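Local coordinates for methanol--corrinoid protein co-methyltransferase (PDB 2I2X) that transfers the methyl group of methanol to the cob(I)amide carried by its corrinoid partner MtaC, using a zinc site, in methanogenesis, at residues L198-T201 with D202-K205; D141-S144 with V145-E148. All blocks are in the same frame, centred on the assembly; numbering follows the deposited sequence.

In the fold
Both contacts are local, each joining successive turns of one helix, and they follow one another in series without nesting or crossing. From the N terminus, contact 2 (141-144 with 145-148) comes first, at the start of helix 143-155, which links strands 119-126 and 160-163 of the TIM barrel. Past strand 160-163 and helix 169-176, contact 1 (198-201 with 202-205) lies near the end of helix 181-210, ahead of strand 213-216. Neither closes a long loop. Their centres are about 12 Å apart, and the two helices meet where Tyr143 OH lies 2.5 Å from Asp202 OD2, a probable hydrogen bond, and where Leu147 packs against Asp202.

Contact 1 of 2, residues L198-T201 with D202-K205; sequences LIWT and DISK
The carbonyl oxygen of Trp200 is gripped twice by Ser204, four residues further along helix 181-210, an outer helix of the TIM barrel. Ser204 OG donates to Trp200 O over 2.8 Å, and Ser204 N reaches the same oxygen at 3.0 Å. The hydroxyl lies 19° from the carbonyl plane, whereas the amide sits well above it, so the two donors approach differently. The hydroxyl bond depends on the first torsion of Ser204, which sets OG beside its own backbone N (chi1 -62°) and turns it back to the preceding turn. The same hydroxyl also pairs with Ser214 on strand 213-216, linking the helix to the barrel wall.

The neighbouring turn is held by Ile203 N, which bonds to Ile199 O at 2.7 Å. Lys205 N continues the pattern to Thr201 O, while the bond from Asp202 N to Leu198 O is weak.

Apolar contact centres on the indole of Trp200. Ile203 meets it with both branches: CD1 stands over one face, 3.9 Å from the centroid of the six-membered ring and 9° off its normal, a CH-pi contact, while CG2 comes obliquely to CZ3 at 3.5 Å from beyond the outline of the ring. At the far end of the indole, NE1 is bonded to Asp217, which helps fix the ring's rotation. Val163 of strand 160-163 touches both Trp200 and Ile203, placing the pair between helix and barrel, with the Trp200 side chain about 8 Å from that of the zinc ligand Glu164. Asp202 OD2 is hydrogen-bonded to the hydroxyl of Tyr143 on helix 143-155. Ile203 CD1, besides facing the indole, also lies 4.2 Å from Ile199 CB.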
loop_
_atom_site.group_PDB
_atom_site.type_symbol
_atom_site.label_atom_id
_atom_site.label_comp_id
_atom_site.label_asym_id
_atom_site.label_seq_id
_atom_site.Cartn_x
_atom_site.Cartn_y
_atom_site.Cartn_z
ATOM N N LEU A 198 -10.386 -29.591 -20.056
ATOM C CA LEU A 198 -9.304 -29.863 -21.001
ATOM C C LEU A 198 -7.987 -29.509 -20.341
ATOM O O LEU A 198 -7.129 -30.366 -20.091
ATOM C CB LEU A 198 -9.460 -28.990 -22.252
ATOM C CG LEU A 198 -8.937 -29.333 -23.666
ATOM C CD1 LEU A 198 -8.374 -28.079 -24.324
ATOM C CD2 LEU A 198 -7.916 -30.467 -23.743
ATOM N N ILE A 199 -7.837 -28.232 -20.024
ATOM C CA ILE A 199 -6.555 -27.720 -19.549
ATOM C C ILE A 199 -6.094 -28.309 -18.210
ATOM O O ILE A 199 -4.912 -28.636 -18.050
ATOM C CB ILE A 199 -6.559 -26.190 -19.542
ATOM C CG1 ILE A 199 -7.620 -25.664 -18.572
ATOM C CG2 ILE A 199 -6.832 -25.681 -20.961
ATOM C CD1 ILE A 199 -7.596 -24.181 -18.417
ATOM N N TRP A 200 -7.020 -28.488 -17.269
ATOM C CA TRP A 200 -6.617 -28.973 -15.947
ATOM C C TRP A 200 -6.216 -30.453 -15.904
ATOM O O TRP A 200 -5.439 -30.866 -15.050
ATOM C CB TRP A 200 -7.609 -28.545 -14.850
ATOM C CG TRP A 200 -7.372 -27.062 -14.541
ATOM C CD1 TRP A 200 -8.112 -25.986 -14.993
ATOM C CD2 TRP A 200 -6.268 -26.509 -13.805
ATOM N NE1 TRP A 200 -7.537 -24.810 -14.566
ATOM C CE2 TRP A 200 -6.408 -25.101 -13.837
ATOM C CE3 TRP A 200 -5.192 -27.070 -13.102
ATOM C CZ2 TRP A 200 -5.508 -24.243 -13.187
ATOM C CZ3 TRP A 200 -4.290 -26.209 -12.441
ATOM C CH2 TRP A 200 -4.460 -24.815 -12.494
ATOM N N THR A 201 -6.717 -31.238 -16.859
ATOM C CA THR A 201 -6.297 -32.605 -17.008
ATOM C C THR A 201 -4.844 -32.612 -17.427
ATOM O O THR A 201 -4.023 -33.316 -16.853
ATOM C CB THR A 201 -7.165 -33.294 -18.060
ATOM O OG1 THR A 201 -8.520 -33.321 -17.573
ATOM C CG2 THR A 201 -6.653 -34.733 -18.366
ATOM N N ASP A 202 -4.514 -31.817 -18.425
ATOM C CA ASP A 202 -3.145 -31.718 -18.843
ATOM C C ASP A 202 -2.246 -31.079 -17.783
ATOM O O ASP A 202 -1.130 -31.585 -17.559
ATOM C CB ASP A 202 -3.061 -30.940 -20.134
ATOM C CG ASP A 202 -3.649 -31.688 -21.303
ATOM O OD1 ASP A 202 -3.715 -32.951 -21.271
ATOM O OD2 ASP A 202 -4.058 -30.999 -22.258
ATOM N N ILE A 203 -2.715 -30.000 -17.126
ATOM C CA ILE A 203 -1.883 -29.310 -16.109
ATOM C C ILE A 203 -1.495 -30.260 -14.979
ATOM O O ILE A 203 -0.331 -30.342 -14.619
ATOM C CB ILE A 203 -2.495 -28.007 -15.559
ATOM C CG1 ILE A 203 -2.493 -26.936 -16.653
ATOM C CG2 ILE A 203 -1.670 -27.518 -14.389
ATOM C CD1 ILE A 203 -3.620 -25.902 -16.576
ATOM N N SER A 204 -2.470 -31.002 -14.470
ATOM C CA SER A 204 -2.251 -31.982 -13.402
ATOM C C SER A 204 -1.270 -33.105 -13.781
ATOM O O SER A 204 -0.366 -33.453 -13.010
ATOM C CB SER A 204 -3.587 -32.569 -12.993
ATOM O OG SER A 204 -4.430 -31.544 -12.479
ATOM N N LYS A 205 -1.451 -33.655 -14.984
ATOM C CA LYS A 205 -0.503 -34.609 -15.567
ATOM C C LYS A 205 0.954 -34.072 -15.458
ATOM O O LYS A 205 1.887 -34.782 -15.028
ATOM C CB LYS A 205 -0.895 -34.830 -17.019
ATOM C CG LYS A 205 -0.773 -36.226 -17.483
ATOM C CD LYS A 205 -2.031 -36.644 -18.264
ATOM C CE LYS A 205 -1.945 -36.321 -19.772
ATOM N NZ LYS A 205 -3.102 -36.947 -20.512
#

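Contact 2 of 2, residues D141-S144 with V145-E148; sequences DKYS and VFLE
At Tyr143 the first torsion (chi1 -164°) swings the ring opposite the backbone N, while Leu147 turns CG to lie beside its own N (chi1 -64°), and these two settings bring the phenol and the isobutyl group together one turn apart at the start of helix 143-155. The side chains cross obliquely, Leu147 CD1 lying 3.8 Å from Tyr143 CE2, with Leu147 CD2 at 4.1 Å from that same ring carbon. The backbone beneath them is regular: Phe146 N bonds to Lys142 O at 2.9 Å, and Leu147 N and Glu148 N bond to the carbonyls of Tyr143 and Ser144. Phe146 CD2 approaches Tyr143 CE1 loosely, at 4.4 Å, and the Phe146 ring makes an edge-to-face contact with Phe150. An alanine in place of Leu147 removes CG and both methyls and would probably open a gap beside CE2, leaving the phenol without this apolar neighbour. Helix 143-155 is the helix of the beta-alpha-beta unit between strands 119-126 and 160-163; from it Tyr143 and Phe146 pack on Ile199 of the next long helix, 181-210, while Val145 and Glu148 meet Pro95 at the start of helix 95-116.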
loop_
_atom_site.group_PDB
_atom_site.type_symbol
_atom_site.label_atom_id
_atom_site.label_comp_id
_atom_site.label_asym_id
_atom_site.label_seq_id
_atom_site.Cartn_x
_atom_site.Cartn_y
_atom_site.Cartn_z
ATOM N N ASP A 141 -2.484 -23.903 -32.289
ATOM C CA ASP A 141 -1.045 -24.145 -32.371
ATOM C C ASP A 141 -0.348 -23.680 -31.119
ATOM O O ASP A 141 0.768 -24.107 -30.813
ATOM C CB ASP A 141 -0.428 -23.354 -33.534
ATOM C CG ASP A 141 -1.062 -23.670 -34.867
ATOM O OD1 ASP A 141 -1.353 -24.874 -35.116
ATOM O OD2 ASP A 141 -1.256 -22.708 -35.665
ATOM N N LYS A 142 -0.992 -22.761 -30.423
ATOM C CA LYS A 142 -0.405 -22.191 -29.243
ATOM C C LYS A 142 -0.581 -23.146 -28.021
ATOM O O LYS A 142 0.140 -23.036 -27.021
ATOM C CB LYS A 142 -0.970 -20.773 -29.032
ATOM C CG LYS A 142 0.077 -19.667 -28.776
ATOM C CD LYS A 142 0.549 -18.923 -30.030
ATOM C CE LYS A 142 -0.632 -18.457 -30.925
ATOM N NZ LYS A 142 -1.453 -17.318 -30.388
ATOM N N TYR A 143 -1.490 -24.113 -28.130
ATOM C CA TYR A 143 -1.776 -25.031 -27.012
ATOM C C TYR A 143 -0.527 -25.707 -26.456
ATOM O O TYR A 143 -0.357 -25.791 -25.229
ATOM C CB TYR A 143 -2.817 -26.103 -27.385
ATOM C CG TYR A 143 -3.403 -26.808 -26.180
ATOM C CD1 TYR A 143 -4.438 -26.231 -25.453
ATOM C CD2 TYR A 143 -2.910 -28.047 -25.748
ATOM C CE1 TYR A 143 -4.966 -26.861 -24.319
ATOM C CE2 TYR A 143 -3.429 -28.682 -24.608
ATOM C CZ TYR A 143 -4.467 -28.086 -23.903
ATOM O OH TYR A 143 -5.016 -28.694 -22.783
ATOM N N SER A 144 0.339 -26.189 -27.347
ATOM C CA SER A 144 1.500 -26.967 -26.918
ATOM C C SER A 144 2.511 -26.061 -26.240
ATOM O O SER A 144 3.232 -26.491 -25.327
ATOM C CB SER A 144 2.154 -27.697 -28.090
ATOM O OG SER A 144 2.619 -26.793 -29.073
ATOM N N VAL A 145 2.554 -24.811 -26.692
ATOM C CA VAL A 145 3.425 -23.815 -26.085
ATOM C C VAL A 145 2.935 -23.560 -24.644
ATOM O O VAL A 145 3.716 -23.568 -23.703
ATOM C CB VAL A 145 3.471 -22.517 -26.925
ATOM C CG1 VAL A 145 4.389 -21.471 -26.291
ATOM C CG2 VAL A 145 3.953 -22.814 -28.343
ATOM N N PHE A 146 1.618 -23.393 -24.513
ATOM C CA PHE A 146 0.925 -23.224 -23.253
ATOM C C PHE A 146 1.395 -24.265 -22.232
ATOM O O PHE A 146 1.839 -23.918 -21.130
ATOM C CB PHE A 146 -0.574 -23.330 -23.525
ATOM C CG PHE A 146 -1.453 -23.108 -22.324
ATOM C CD1 PHE A 146 -1.328 -21.965 -21.542
ATOM C CD2 PHE A 146 -2.439 -24.034 -22.005
ATOM C CE1 PHE A 146 -2.165 -21.757 -20.458
ATOM C CE2 PHE A 146 -3.284 -23.829 -20.922
ATOM C CZ PHE A 146 -3.144 -22.689 -20.144
ATOM N N LEU A 147 1.316 -25.534 -22.620
ATOM C CA LEU A 147 1.777 -26.654 -21.782
ATOM C C LEU A 147 3.263 -26.599 -21.453
ATOM O O LEU A 147 3.651 -26.915 -20.322
ATOM C CB LEU A 147 1.458 -28.002 -22.440
ATOM C CG LEU A 147 -0.013 -28.378 -22.638
ATOM C CD1 LEU A 147 -0.119 -29.868 -23.051
ATOM C CD2 LEU A 147 -0.901 -28.066 -21.401
ATOM N N GLU A 148 4.085 -26.232 -22.442
ATOM C CA GLU A 148 5.528 -26.113 -22.258
ATOM C C GLU A 148 5.832 -25.074 -21.186
ATOM O O GLU A 148 6.799 -25.216 -20.438
ATOM C CB GLU A 148 6.216 -25.662 -23.543
ATOM C CG GLU A 148 6.385 -26.699 -24.614
ATOM C CD GLU A 148 7.037 -26.138 -25.890
ATOM O OE1 GLU A 148 8.070 -25.426 -25.783
ATOM O OE2 GLU A 148 6.518 -26.428 -26.998
#